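Local atomic coordinates of ureidoglycolate hydrolase (Arabidopsis thaliana, PDB entry 4PXC), a protein that hydrolyses (S)-ureidoglycolate to glyoxylate, ammonium and carbon dioxide with the help of two manganese ions per subunit, in the breakdown of purines. Residues Asp94-Ser99 and Ser136-Arg141; Val225-Ala230 and Met371-Ala376; Asp305-Asp310 and Arg375-Ser380. The protein carries 1 engineered substitution. All blocks are in the same frame, centred on the assembly; numbering follows the deposited sequence.

Interaction 1 of 3, residues Asp94-Ser99 and Ser136-Arg141; sequences DAIPYS and SAEPTR. Engineered in segment 136-141: Ala-137 (natural residue Glu). With MN (manganese (II) ion), chain D; HGY ((2S)-amino(hydroxy)ethanoic acid), chain E.
In the two-manganese active site of this M20-family hydrolase, Asp-94 grips the loop of Glu-138. The Asp-94 carboxylate is swung between its own backbone N and carbonyl carbon (chi1 63°), which turns it toward residues 136-138. OD1 of Asp-94 takes the N-H of Ala-137 at 3.0 Å in a nearly straight bond (175°), and OD2 of Asp-94 takes the next N-H, that of Glu-138, at 3.0 Å. Both amides come in on the syn sides, somewhat out of the carboxylate plane, while Ser-136 OG donates to Asp-94 OD2 at 2.8 Å from above it. A short acid suits this place, because its two oxygens match two successive amides. With an alanine here, both amides and the Ser-136 hydroxyl would lose their shared acceptor, and the turn presenting Glu-138 would probably be freer to shift. Asp-94 OD1 also has a weak hydrogen bond with His-92 ND1, a ligand of the other manganese, placing Asp-94 behind ligands of both metals. Ala-137 is engineered, a glutamate in the natural protein, and it joins this network through its backbone N. Glu-138, bent at chi2 (-73°), crosses Ile-96 at about a right angle, with its CG 3.6 Å from Ile-96 CG2. Beyond this apolar shoulder Glu-138 OE2 binds manganese at 2.3 Å, alongside Asp-103 and His-402, and a water ties OE2 to the N-H of Ile-96. Glu-138 OE1 is held by Asn-294 of the second subunit. Thr-140 CG2 meets the Pro-97 ring at its CD, 3.7 Å away. Segment 94-99 holds the end of strand 86-96 and the corner that follows; this strand runs parallel to strand 129-134, from which the Glu-138 loop emerges, and strand 38-40 backs Ala-95 and Pro-97.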
loop_
_atom_site.group_PDB
_atom_site.type_symbol
_atom_site.label_atom_id
_atom_site.label_comp_id
_atom_site.label_asym_id
_atom_site.label_seq_id
_atom_site.Cartn_x
_atom_site.Cartn_y
_atom_site.Cartn_z
ATOM N N ASP A 94 -12.611 16.077 -10.313
ATOM C CA ASP A 94 -11.986 15.030 -9.505
ATOM C C ASP A 94 -10.586 15.450 -9.045
ATOM O O ASP A 94 -9.956 16.332 -9.648
ATOM C CB ASP A 94 -12.033 13.627 -10.165
ATOM C CG ASP A 94 -11.279 13.542 -11.473
ATOM O OD1 ASP A 94 -11.200 14.546 -12.221
ATOM O OD2 ASP A 94 -10.787 12.431 -11.785
ATOM N N ALA A 95 -10.142 14.870 -7.931
ATOM C CA ALA A 95 -8.902 15.287 -7.292
ATOM C C ALA A 95 -8.176 14.057 -6.813
ATOM O O ALA A 95 -8.756 13.227 -6.101
ATOM C CB ALA A 95 -9.192 16.202 -6.117
ATOM N N ILE A 96 -6.905 13.932 -7.184
ATOM C CA ILE A 96 -6.123 12.790 -6.719
ATOM C C ILE A 96 -5.907 12.912 -5.205
ATOM O O ILE A 96 -6.103 14.002 -4.636
ATOM C CB ILE A 96 -4.779 12.680 -7.469
ATOM C CG1 ILE A 96 -3.803 13.762 -7.014
ATOM C CG2 ILE A 96 -4.994 12.734 -8.977
ATOM C CD1 ILE A 96 -2.464 13.667 -7.741
ATOM N N PRO A 97 -5.532 11.797 -4.543
ATOM C CA PRO A 97 -5.331 11.791 -3.091
ATOM C C PRO A 97 -4.398 12.894 -2.585
ATOM O O PRO A 97 -3.274 13.054 -3.087
ATOM C CB PRO A 97 -4.699 10.418 -2.843
ATOM C CG PRO A 97 -5.348 9.554 -3.877
ATOM C CD PRO A 97 -5.418 10.432 -5.104
ATOM N N TYR A 98 -4.887 13.642 -1.599
ATOM C CA TYR A 98 -4.109 14.693 -0.935
ATOM C C TYR A 98 -3.588 15.752 -1.902
ATOM O O TYR A 98 -2.401 16.076 -1.924
ATOM C CB TYR A 98 -2.993 14.063 -0.095
ATOM C CG TYR A 98 -3.565 13.276 1.064
ATOM C CD1 TYR A 98 -3.950 13.916 2.234
ATOM C CD2 TYR A 98 -3.748 11.903 0.976
ATOM C CE1 TYR A 98 -4.482 13.204 3.300
ATOM C CE2 TYR A 98 -4.282 11.183 2.034
ATOM C CZ TYR A 98 -4.648 11.841 3.190
ATOM O OH TYR A 98 -5.180 11.129 4.248
ATOM N N SER A 99 -4.508 16.303 -2.688
ATOM C CA SER A 99 -4.166 17.316 -3.670
ATOM C C SER A 99 -4.816 18.654 -3.294
ATOM O O SER A 99 -5.269 18.835 -2.159
ATOM C CB SER A 99 -4.600 16.863 -5.063
ATOM O OG SER A 99 -5.983 16.560 -5.075
ATOM N N SER A 136 -14.338 12.720 -15.330
ATOM C CA SER A 136 -13.114 12.479 -14.569
ATOM C C SER A 136 -11.921 12.712 -15.485
ATOM O O SER A 136 -11.938 12.281 -16.637
ATOM C CB SER A 136 -13.074 11.032 -14.061
ATOM O OG SER A 136 -11.757 10.656 -13.675
ATOM N N ALA A 137 -10.898 13.406 -14.992
ATOM C CA ALA A 137 -9.650 13.557 -15.737
ATOM C C ALA A 137 -8.490 12.783 -15.100
ATOM O O ALA A 137 -7.530 12.415 -15.789
ATOM C CB ALA A 137 -9.282 15.032 -15.874
ATOM N N GLU A 138 -8.570 12.548 -13.793
ATOM C CA GLU A 138 -7.492 11.860 -13.072
ATOM C C GLU A 138 -7.594 10.342 -13.180
ATOM O O GLU A 138 -8.700 9.787 -13.250
ATOM C CB GLU A 138 -7.468 12.270 -11.599
ATOM C CG GLU A 138 -7.472 13.781 -11.391
ATOM C CD GLU A 138 -6.151 14.429 -11.738
ATOM O OE1 GLU A 138 -5.251 13.768 -12.329
ATOM O OE2 GLU A 138 -6.017 15.624 -11.387
ATOM N N PRO A 139 -6.436 9.665 -13.204
ATOM C CA PRO A 139 -6.402 8.207 -13.394
ATOM C C PRO A 139 -6.512 7.429 -12.079
ATOM O O PRO A 139 -6.328 6.213 -12.096
ATOM C CB PRO A 139 -5.015 7.982 -14.006
ATOM C CG PRO A 139 -4.164 9.050 -13.341
ATOM C CD PRO A 139 -5.082 10.263 -13.247
ATOM N N THR A 140 -6.807 8.112 -10.973
ATOM C CA THR A 140 -6.795 7.498 -9.641
ATOM C C THR A 140 -7.510 6.148 -9.551
ATOM O O THR A 140 -6.936 5.162 -9.060
ATOM C CB THR A 140 -7.401 8.431 -8.569
ATOM O OG1 THR A 140 -6.825 9.738 -8.681
ATOM C CG2 THR A 140 -7.141 7.886 -7.158
ATOM N N ARG A 141 -8.742 6.081 -10.045
ATOM C CA ARG A 141 -9.562 4.903 -9.748
ATOM C C ARG A 141 -9.297 3.710 -10.651
ATOM O O ARG A 141 -9.117 2.593 -10.164
ATOM C CB ARG A 141 -11.061 5.230 -9.770
ATOM C CG ARG A 141 -11.900 4.050 -9.272
ATOM C CD ARG A 141 -13.353 4.414 -8.989
ATOM N NE ARG A 141 -14.021 3.314 -8.296
ATOM C CZ ARG A 141 -15.183 3.414 -7.659
ATOM N NH1 ARG A 141 -15.833 4.578 -7.617
ATOM N NH2 ARG A 141 -15.690 2.350 -7.045
HETATM MN MN MN D . -4.380 17.071 -12.067
HETATM O OXT HGY E . -1.285 14.432 -14.270
HETATM C C HGY E . -1.853 15.341 -14.951
HETATM O O HGY E . -1.275 15.888 -15.936
HETATM C CA HGY E . -3.206 15.833 -14.540
HETATM O OB HGY E . -3.687 15.162 -13.433
HETATM N N HGY E . -4.187 15.892 -15.586
HETATM O O HOH W 1 -9.079 11.138 -8.244
HETATM O O HOH W 2 -5.965 16.140 -8.761
HETATM O O HOH W 3 -5.930 16.889 -13.926
HETATM O O HOH W 4 -2.907 18.195 -13.549
#

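Interaction 2 of 3, residues Val225-Ala230 and Met371-Ala376. With HGY ((2S)-amino(hydroxy)ethanoic acid), chain E.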
loop_
_atom_site.group_PDB
_atom_site.type_symbol
_atom_site.label_atom_id
_atom_site.label_comp_id
_atom_site.label_asym_id
_atom_site.label_seq_id
_atom_site.Cartn_x
_atom_site.Cartn_y
_atom_site.Cartn_z
ATOM N N VAL A 225 -1.961 28.934 -24.109
ATOM C CA VAL A 225 -1.342 27.620 -24.321
ATOM C C VAL A 225 -1.310 27.204 -25.789
ATOM O O VAL A 225 -2.347 27.167 -26.459
ATOM C CB VAL A 225 -2.036 26.524 -23.494
ATOM C CG1 VAL A 225 -1.424 25.168 -23.798
ATOM C CG2 VAL A 225 -1.915 26.849 -22.013
ATOM N N THR A 226 -0.119 26.879 -26.286
ATOM C CA THR A 226 0.040 26.567 -27.704
ATOM C C THR A 226 0.128 25.076 -27.980
ATOM O O THR A 226 -0.092 24.642 -29.119
ATOM C CB THR A 226 1.300 27.234 -28.297
ATOM O OG1 THR A 226 2.466 26.705 -27.657
ATOM C CG2 THR A 226 1.255 28.750 -28.099
ATOM N N ALA A 227 0.457 24.292 -26.954
ATOM C CA ALA A 227 0.612 22.847 -27.130
ATOM C C ALA A 227 0.541 22.145 -25.785
ATOM O O ALA A 227 0.704 22.778 -24.743
ATOM C CB ALA A 227 1.948 22.526 -27.826
ATOM N N ILE A 228 0.311 20.837 -25.824
ATOM C CA ILE A 228 0.243 20.010 -24.621
ATOM C C ILE A 228 1.218 18.845 -24.784
ATOM O O ILE A 228 1.191 18.165 -25.807
ATOM C CB ILE A 228 -1.198 19.460 -24.402
ATOM C CG1 ILE A 228 -2.187 20.620 -24.195
ATOM C CG2 ILE A 228 -1.247 18.510 -23.214
ATOM C CD1 ILE A 228 -3.674 20.210 -24.192
ATOM N N ALA A 229 2.079 18.624 -23.790
ATOM C CA ALA A 229 3.093 17.560 -23.841
ATOM C C ALA A 229 2.493 16.163 -23.974
ATOM O O ALA A 229 1.344 15.939 -23.596
ATOM C CB ALA A 229 3.993 17.627 -22.603
ATOM N N ALA A 230 3.285 15.223 -24.484
ATOM C CA ALA A 230 2.804 13.868 -24.762
ATOM C C ALA A 230 2.927 12.966 -23.530
ATOM O O ALA A 230 4.025 12.745 -23.034
ATOM C CB ALA A 230 3.581 13.271 -25.926
ATOM N N MET A 371 2.894 33.184 -24.786
ATOM C CA MET A 371 2.620 31.865 -25.335
ATOM C C MET A 371 3.384 30.857 -24.502
ATOM O O MET A 371 4.537 31.090 -24.146
ATOM C CB MET A 371 3.129 31.792 -26.773
ATOM C CG MET A 371 2.555 32.866 -27.669
ATOM S SD MET A 371 0.785 32.620 -27.877
ATOM C CE MET A 371 0.497 33.723 -29.271
ATOM N N MET A 372 2.757 29.727 -24.194
ATOM C CA MET A 372 3.463 28.698 -23.445
ATOM C C MET A 372 2.858 27.319 -23.671
ATOM O O MET A 372 1.758 27.181 -24.201
ATOM C CB MET A 372 3.510 29.048 -21.953
ATOM C CG MET A 372 2.151 29.261 -21.308
ATOM S SD MET A 372 2.283 30.074 -19.700
ATOM C CE MET A 372 3.349 28.946 -18.808
ATOM N N ILE A 373 3.601 26.292 -23.285
ATOM C CA ILE A 373 3.134 24.924 -23.454
ATOM C C ILE A 373 2.641 24.380 -22.109
ATOM O O ILE A 373 3.062 24.859 -21.047
ATOM C CB ILE A 373 4.261 24.059 -24.059
ATOM C CG1 ILE A 373 4.733 24.693 -25.374
ATOM C CG2 ILE A 373 3.808 22.647 -24.313
ATOM C CD1 ILE A 373 5.704 23.856 -26.149
ATOM N N SER A 374 1.725 23.415 -22.149
ATOM C CA SER A 374 1.296 22.728 -20.931
ATOM C C SER A 374 2.154 21.497 -20.727
ATOM O O SER A 374 2.334 20.725 -21.659
ATOM C CB SER A 374 -0.166 22.299 -21.059
ATOM O OG SER A 374 -0.567 21.555 -19.915
ATOM N N ARG A 375 2.683 21.302 -19.517
ATOM C CA ARG A 375 3.434 20.082 -19.220
ATOM C C ARG A 375 2.489 18.994 -18.722
ATOM O O ARG A 375 2.649 17.820 -19.052
ATOM C CB ARG A 375 4.520 20.346 -18.181
ATOM C CG ARG A 375 5.464 21.474 -18.557
ATOM C CD ARG A 375 6.632 21.551 -17.586
ATOM N NE ARG A 375 7.570 22.615 -17.951
ATOM C CZ ARG A 375 8.446 22.542 -18.951
ATOM N NH1 ARG A 375 8.513 21.457 -19.709
ATOM N NH2 ARG A 375 9.257 23.564 -19.198
ATOM N N ALA A 376 1.508 19.390 -17.922
ATOM C CA ALA A 376 0.434 18.483 -17.528
ATOM C C ALA A 376 -0.409 18.172 -18.745
ATOM O O ALA A 376 -0.374 18.922 -19.736
ATOM C CB ALA A 376 -0.430 19.123 -16.454
HETATM O OXT HGY E . -1.285 14.432 -14.270
HETATM C C HGY E . -1.853 15.341 -14.951
HETATM O O HGY E . -1.275 15.888 -15.936
HETATM C CA HGY E . -3.206 15.833 -14.540
HETATM O OB HGY E . -3.687 15.162 -13.433
HETATM N N HGY E . -4.187 15.892 -15.586
HETATM O O HOH W 5 1.404 15.712 -20.629
#
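Thr-226 and Ile-373 meet at about a right angle, with Thr-226 OG1 3.8 Å from Ile-373 CG1. The threonine also crosses Met-371 nearly perpendicularly, its CG2 lying 3.8 Å from Met-371 CB. Ile-373 sets CG2 anti to its backbone N, beside its carbonyl carbon, and this methyl presses on Ala-227 O at 3.1 Å and lies 4.0 Å from Ala-227 CB, a small partner for the branched residue. On the opposite face stand Val-225, Ile-228, Met-372 and Ser-374. There Ile-228 CG1 flanks Ser-374 CB at 4.1 Å, and Val-225 CG1 approaches the same serine carbon. The hydroxyl of Ser-374 turns anti to its own N (chi1 176°) and donates to Ala-376 O at 2.6 Å, a bond that pins the chain as it leaves the strand. The two backbones run parallel, their segment axes at 24°, joined by three hydrogen bonds: Thr-226 N to Met-372 O, Ser-374 N to Ala-227 O at 2.9 Å, and Ala-229 N to Ser-374 O. A water then bridges the carbonyl oxygens of Ala-229 and Arg-375. Arg-375 leaves the contact to form a salt bridge with Asp-278. The parallel pair thus delivers the chain to the ligand pocket, where Ala-376 CB comes 3.4 Å from HGY O. On its other edge strand 222-239 is bonded to strand 389-394 at Val-225 and to strand 348-349 at Ile-228; helix 352-364 supports Thr-226 and Met-371 through Ile-355, and helix 214-218 receives Met-372.

Interaction 3 of 3, residues Asp305-Asp310 and Arg375-Ser380. With HGY ((2S)-amino(hydroxy)ethanoic acid), chain E.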
loop_
_atom_site.group_PDB
_atom_site.type_symbol
_atom_site.label_atom_id
_atom_site.label_comp_id
_atom_site.label_asym_id
_atom_site.label_seq_id
_atom_site.Cartn_x
_atom_site.Cartn_y
_atom_site.Cartn_z
ATOM N N ASP A 305 4.808 7.161 -14.572
ATOM C CA ASP A 305 4.331 8.264 -15.406
ATOM C C ASP A 305 5.552 8.830 -16.131
ATOM O O ASP A 305 6.584 9.054 -15.509
ATOM C CB ASP A 305 3.698 9.333 -14.505
ATOM C CG ASP A 305 3.184 10.538 -15.283
ATOM O OD1 ASP A 305 4.012 11.335 -15.789
ATOM O OD2 ASP A 305 1.954 10.704 -15.368
ATOM N N THR A 306 5.467 9.028 -17.443
ATOM C CA THR A 306 6.574 9.666 -18.164
ATOM C C THR A 306 6.054 10.476 -19.341
ATOM O O THR A 306 5.087 10.084 -19.999
ATOM C CB THR A 306 7.662 8.650 -18.640
ATOM O OG1 THR A 306 8.833 9.368 -19.059
ATOM C CG2 THR A 306 7.158 7.804 -19.794
ATOM N N ARG A 307 6.658 11.641 -19.567
ATOM C CA ARG A 307 6.144 12.584 -20.558
ATOM C C ARG A 307 7.289 13.365 -21.176
ATOM O O ARG A 307 8.387 13.418 -20.618
ATOM C CB ARG A 307 5.177 13.598 -19.908
ATOM C CG ARG A 307 4.176 12.993 -18.930
ATOM C CD ARG A 307 3.385 14.053 -18.190
ATOM N NE ARG A 307 2.735 13.490 -17.000
ATOM C CZ ARG A 307 1.661 14.024 -16.421
ATOM N NH1 ARG A 307 1.125 15.128 -16.924
ATOM N NH2 ARG A 307 1.126 13.462 -15.344
ATOM N N ASP A 308 7.024 13.969 -22.332
ATOM C CA ASP A 308 7.940 14.944 -22.920
ATOM C C ASP A 308 7.114 15.723 -23.935
ATOM O O ASP A 308 6.131 15.191 -24.472
ATOM C CB ASP A 308 9.131 14.239 -23.589
ATOM C CG ASP A 308 10.298 15.191 -23.892
ATOM O OD1 ASP A 308 10.057 16.391 -24.158
ATOM O OD2 ASP A 308 11.471 14.743 -23.866
ATOM N N ILE A 309 7.475 16.979 -24.184
ATOM C CA ILE A 309 6.835 17.725 -25.268
ATOM C C ILE A 309 7.158 17.050 -26.600
ATOM O O ILE A 309 6.352 17.076 -27.544
ATOM C CB ILE A 309 7.270 19.216 -25.287
ATOM C CG1 ILE A 309 6.545 19.991 -26.405
ATOM C CG2 ILE A 309 8.783 19.341 -25.453
ATOM C CD1 ILE A 309 5.028 19.800 -26.415
ATOM N N ASP A 310 8.330 16.424 -26.663
ATOM C CA ASP A 310 8.765 15.714 -27.866
ATOM C C ASP A 310 8.376 14.241 -27.779
ATOM O O ASP A 310 8.909 13.504 -26.944
ATOM C CB ASP A 310 10.281 15.846 -28.039
ATOM C CG ASP A 310 10.771 15.260 -29.349
ATOM O OD1 ASP A 310 11.043 14.042 -29.396
ATOM O OD2 ASP A 310 10.865 16.013 -30.342
ATOM N N ARG A 375 2.683 21.302 -19.517
ATOM C CA ARG A 375 3.434 20.082 -19.220
ATOM C C ARG A 375 2.489 18.994 -18.722
ATOM O O ARG A 375 2.649 17.820 -19.052
ATOM C CB ARG A 375 4.520 20.346 -18.181
ATOM C CG ARG A 375 5.464 21.474 -18.557
ATOM C CD ARG A 375 6.632 21.551 -17.586
ATOM N NE ARG A 375 7.570 22.615 -17.951
ATOM C CZ ARG A 375 8.446 22.542 -18.951
ATOM N NH1 ARG A 375 8.513 21.457 -19.709
ATOM N NH2 ARG A 375 9.257 23.564 -19.198
ATOM N N ALA A 376 1.508 19.390 -17.922
ATOM C CA ALA A 376 0.434 18.483 -17.528
ATOM C C ALA A 376 -0.409 18.172 -18.745
ATOM O O ALA A 376 -0.374 18.922 -19.736
ATOM C CB ALA A 376 -0.430 19.123 -16.454
ATOM N N TYR A 377 -1.162 17.073 -18.684
ATOM C CA TYR A 377 -2.170 16.794 -19.709
ATOM C C TYR A 377 -3.515 17.238 -19.169
ATOM O O TYR A 377 -3.661 17.463 -17.961
ATOM C CB TYR A 377 -2.203 15.294 -20.122
ATOM C CG TYR A 377 -2.400 14.323 -18.975
ATOM C CD1 TYR A 377 -1.348 13.535 -18.520
ATOM C CD2 TYR A 377 -3.639 14.196 -18.341
ATOM C CE1 TYR A 377 -1.517 12.651 -17.465
ATOM C CE2 TYR A 377 -3.821 13.317 -17.279
ATOM C CZ TYR A 377 -2.759 12.547 -16.851
ATOM O OH TYR A 377 -2.937 11.673 -15.799
ATOM N N HIS A 378 -4.494 17.362 -20.061
ATOM C CA HIS A 378 -5.800 17.922 -19.713
ATOM C C HIS A 378 -6.833 17.304 -20.618
ATOM O O HIS A 378 -6.487 16.726 -21.637
ATOM C CB HIS A 378 -5.804 19.438 -19.974
ATOM C CG HIS A 378 -4.793 20.190 -19.167
ATOM N ND1 HIS A 378 -4.997 20.518 -17.845
ATOM C CD2 HIS A 378 -3.573 20.672 -19.496
ATOM C CE1 HIS A 378 -3.938 21.170 -17.390
ATOM N NE2 HIS A 378 -3.060 21.279 -18.379
ATOM N N ASP A 379 -8.109 17.456 -20.283
ATOM C CA ASP A 379 -9.156 17.032 -21.207
ATOM C C ASP A 379 -9.016 17.695 -22.588
ATOM O O ASP A 379 -9.420 17.119 -23.604
ATOM C CB ASP A 379 -10.529 17.321 -20.601
ATOM C CG ASP A 379 -10.814 16.444 -19.398
ATOM O OD1 ASP A 379 -10.912 15.211 -19.594
ATOM O OD2 ASP A 379 -10.934 16.968 -18.269
ATOM N N SER A 380 -8.433 18.891 -22.613
ATOM C CA SER A 380 -8.143 19.604 -23.859
ATOM C C SER A 380 -7.332 18.757 -24.827
ATOM O O SER A 380 -7.464 18.890 -26.044
ATOM C CB SER A 380 -7.360 20.875 -23.560
ATOM O OG SER A 380 -8.194 21.825 -22.913
HETATM O OXT HGY E . -1.285 14.432 -14.270
HETATM C C HGY E . -1.853 15.341 -14.951
HETATM O O HGY E . -1.275 15.888 -15.936
HETATM C CA HGY E . -3.206 15.833 -14.540
HETATM O OB HGY E . -3.687 15.162 -13.433
HETATM N N HGY E . -4.187 15.892 -15.586
HETATM O O HOH W 6 -0.749 9.986 -15.059
#
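Arg-307 and Tyr-377 are brought together by contrasting torsions: the arginine runs extended from CG to NE (chi2 172°), whereas the tyrosine ring is folded back between its backbone N and carbonyl carbon (chi1 55°). Their side chains cross at about a right angle, yet the flat groups end nearly parallel, the guanidinium and ring planes only 22° apart. Tyr-377 CE1 lies over one face of the guanidinium, offset toward its rim, and Tyr-377 CD1 is 3.3 Å from Arg-307 NH1. The carboxylate of the bound (S)-hydroxyglycine lies at the edge of the guanidinium and over the face of the ring. Arg-307 NH1 donates to HGY O at 2.7 Å and Arg-307 NH2 to HGY OXT at 2.8 Å, a pair of nearly straight bonds that match both carboxylate oxygens. HGY O also lies over the centre of the Tyr-377 ring and receives the N-H of Tyr-377 at 3.0 Å. The ligand amine, HGY N, donates to Tyr-377 O at 2.9 Å. Asp-305 steadies the guanidinium side-on: Arg-307 NE reaches Asp-305 OD1 at 2.8 Å, on the syn lone pair and close to the guanidinium plane, and NH2 bonds OD2. A water links Asp-305 OD2 to the Tyr-377 hydroxyl. Asn-294 of the second subunit packs on the tyrosine and also holds the ligand. Arginine suits this position because one edge can be fixed by Asp-305 while another clasps an acid; the pocket thus recognises the carboxylate by charge and direction together, consistent with the established role of Arg-307 and Tyr-377 in substrate binding.

From the N terminus, interaction 1 comes first: it closes the 36 residues between segments 94-99 and 136-141, tying the end of strand 86-96 to the loop after strand 129-134. Interaction 2 opens later and spans 140 residues, joining strand 222-239 to strand 369-374. Interaction 3 opens inside that span, on strand 295-308, and its far segment, 375-380, overlaps the end of 371-376 and runs beyond it, so the loops share their closing end rather than nest fully. These two touch directly, for Ala-230 N probably bonds Asp-308 O at 2.8 Å. Interactions 1 and 3 meet where Pro-139 packs on Tyr-377. All three reach the ligand, bringing metal side and carboxylate side together.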